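Local coordinates for type III secretion system effector protein ExoU (PDB 4QMK) that acts as a type III secreted toxin, probably a patatin-like phospholipase directed to the host plasma membrane by binding phosphatidylinositol 4,5-bisphosphate, at residues Gln477-Ala482 with Arg508-Leu513. Numbering follows the deposited sequence.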
loop_
_atom_site.group_PDB
_atom_site.type_symbol
_atom_site.label_atom_id
_atom_site.label_comp_id
_atom_site.label_asym_id
_atom_site.label_seq_id
_atom_site.Cartn_x
_atom_site.Cartn_y
_atom_site.Cartn_z
ATOM N N GLN A 477 -31.905 4.470 -20.849
ATOM C CA GLN A 477 -31.448 3.253 -20.157
ATOM C C GLN A 477 -30.929 2.245 -21.175
ATOM O O GLN A 477 -29.926 1.599 -20.943
ATOM C CB GLN A 477 -32.562 2.558 -19.314
ATOM C CG GLN A 477 -32.730 3.040 -17.861
ATOM C CD GLN A 477 -34.207 3.161 -17.333
ATOM O OE1 GLN A 477 -35.222 2.853 -18.025
ATOM N NE2 GLN A 477 -34.321 3.681 -16.084
ATOM N N GLN A 478 -31.574 2.116 -22.328
ATOM C CA GLN A 478 -31.089 1.143 -23.307
ATOM C C GLN A 478 -29.807 1.565 -24.000
ATOM O O GLN A 478 -28.914 0.748 -24.200
ATOM C CB GLN A 478 -32.161 0.804 -24.330
ATOM C CG GLN A 478 -33.347 0.114 -23.688
ATOM C CD GLN A 478 -34.509 -0.147 -24.644
ATOM O OE1 GLN A 478 -34.492 0.207 -25.853
ATOM N NE2 GLN A 478 -35.539 -0.794 -24.106
ATOM N N ALA A 479 -29.679 2.827 -24.360
ATOM C CA ALA A 479 -28.481 3.246 -25.062
ATOM C C ALA A 479 -27.300 3.179 -24.120
ATOM O O ALA A 479 -26.205 2.815 -24.565
ATOM C CB ALA A 479 -28.650 4.648 -25.597
ATOM N N LEU A 480 -27.487 3.544 -22.828
ATOM C CA LEU A 480 -26.364 3.495 -21.850
ATOM C C LEU A 480 -25.960 2.065 -21.630
ATOM O O LEU A 480 -24.776 1.762 -21.513
ATOM C CB LEU A 480 -26.690 4.182 -20.495
ATOM C CG LEU A 480 -26.849 5.694 -20.580
ATOM C CD1 LEU A 480 -27.593 6.276 -19.401
ATOM C CD2 LEU A 480 -25.501 6.373 -20.758
ATOM N N GLN A 481 -26.940 1.173 -21.571
ATOM C CA GLN A 481 -26.640 -0.262 -21.449
ATOM C C GLN A 481 -25.819 -0.728 -22.645
ATOM O O GLN A 481 -24.798 -1.378 -22.469
ATOM C CB GLN A 481 -27.906 -1.062 -21.307
ATOM C CG GLN A 481 -27.645 -2.544 -21.082
ATOM C CD GLN A 481 -26.820 -2.818 -19.825
ATOM O OE1 GLN A 481 -27.231 -2.446 -18.725
ATOM N NE2 GLN A 481 -25.684 -3.527 -19.972
ATOM N N ALA A 482 -26.215 -0.354 -23.861
ATOM C CA ALA A 482 -25.437 -0.724 -25.078
ATOM C C ALA A 482 -24.003 -0.202 -24.972
ATOM O O ALA A 482 -23.064 -0.836 -25.393
ATOM C CB ALA A 482 -26.111 -0.186 -26.364
ATOM N N ARG A 508 -22.573 7.226 -31.081
ATOM C CA ARG A 508 -23.384 7.874 -32.078
ATOM C C ARG A 508 -24.827 7.766 -31.649
ATOM O O ARG A 508 -25.566 8.742 -31.742
ATOM C CB ARG A 508 -23.199 7.251 -33.464
ATOM C CG ARG A 508 -21.911 7.642 -34.175
ATOM C CD ARG A 508 -21.967 7.268 -35.671
ATOM N NE ARG A 508 -22.214 5.821 -35.857
ATOM C CZ ARG A 508 -21.260 4.890 -35.892
ATOM N NH1 ARG A 508 -19.975 5.220 -35.746
ATOM N NH2 ARG A 508 -21.585 3.624 -36.055
ATOM N N ASN A 509 -25.236 6.582 -31.182
ATOM C CA ASN A 509 -26.602 6.395 -30.832
ATOM C C ASN A 509 -26.985 7.261 -29.694
ATOM O O ASN A 509 -27.940 8.040 -29.811
ATOM C CB ASN A 509 -26.889 4.924 -30.614
ATOM C CG ASN A 509 -26.951 4.133 -31.937
ATOM O OD1 ASN A 509 -27.074 4.695 -33.027
ATOM N ND2 ASN A 509 -26.862 2.848 -31.836
ATOM N N LEU A 510 -26.193 7.220 -28.603
ATOM C CA LEU A 510 -26.384 8.148 -27.469
ATOM C C LEU A 510 -26.494 9.599 -27.888
ATOM O O LEU A 510 -27.376 10.295 -27.438
ATOM C CB LEU A 510 -25.206 8.071 -26.487
ATOM C CG LEU A 510 -25.308 7.145 -25.287
ATOM C CD1 LEU A 510 -24.028 7.225 -24.520
ATOM C CD2 LEU A 510 -26.474 7.536 -24.398
ATOM N N ASP A 511 -25.591 10.097 -28.736
ATOM C CA ASP A 511 -25.750 11.485 -29.210
ATOM C C ASP A 511 -27.093 11.736 -29.900
ATOM O O ASP A 511 -27.665 12.803 -29.754
ATOM C CB ASP A 511 -24.657 11.855 -30.210
ATOM C CG ASP A 511 -23.323 12.144 -29.553
ATOM O OD1 ASP A 511 -23.072 11.760 -28.334
ATOM O OD2 ASP A 511 -22.503 12.776 -30.302
ATOM N N ALA A 512 -27.598 10.766 -30.683
ATOM C CA ALA A 512 -28.844 10.973 -31.445
ATOM C C ALA A 512 -30.065 10.987 -30.528
ATOM O O ALA A 512 -31.121 11.528 -30.859
ATOM C CB ALA A 512 -28.999 9.878 -32.492
ATOM N N LEU A 513 -29.928 10.373 -29.377
ATOM C CA LEU A 513 -31.024 10.331 -28.419
ATOM C C LEU A 513 -31.460 11.744 -27.930
ATOM O O LEU A 513 -32.647 12.023 -27.740
ATOM C CB LEU A 513 -30.591 9.474 -27.230
ATOM C CG LEU A 513 -31.673 8.700 -26.582
ATOM C CD1 LEU A 513 -32.064 7.683 -27.604
ATOM C CD2 LEU A 513 -31.177 8.023 -25.320
#
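Asp511 OD1 is gripped by two hydrogen bonds, with the hydroxyl of Ser554 and the backbone N of Val556, and one residue earlier on the same helix Leu510 packs its branched end against Ala479 and Leu480. The second carboxylate oxygen, Asp511 OD2, accepts a hydrogen bond from the backbone N of Lys555, so the acid fastens this helix to the start of helix 555-585.

Between 477-482 and 508-513 the contact is wholly apolar. The methyl of Ala479 is directed toward the partner helix and meets Leu510 CD2 at 3.8 Å. Its small side chain lets the backbones come close, with the CA atoms of Ala479 and Leu510 5.8 Å apart. The same Leu510 methyl also reaches Leu480, its CD2 lying 3.9 Å from Leu480 CD2, so a single branch touches both residues. The other branch follows on the Leu480 side, Leu510 CD1 standing 4.1 Å from Leu480 CD2. Leu480 sets out along the flank of its helix, with CG anti to the carbonyl carbon (chi1 -68°), and meets Leu510 crosswise, the two side chains nearly perpendicular. Ala479 is met a second time from the next turn of the partner, where Leu513 CD2 comes within 4.2 Å of Ala479 CB; the methyl is thus approached by two leucines three residues apart.

The segment axes approach to 9.5 Å and run nearly antiparallel, at 161°. Helices 464-491 and 501-513 follow each other in the chain and form an antiparallel helical hairpin, which this packing joins about 30 Å from the centre of the chain. Leu510 reaches on to Leu483 of the first helix and to Leu523, and Leu480 touches Arg526, so helix 517-526 packs against both arms of the hairpin.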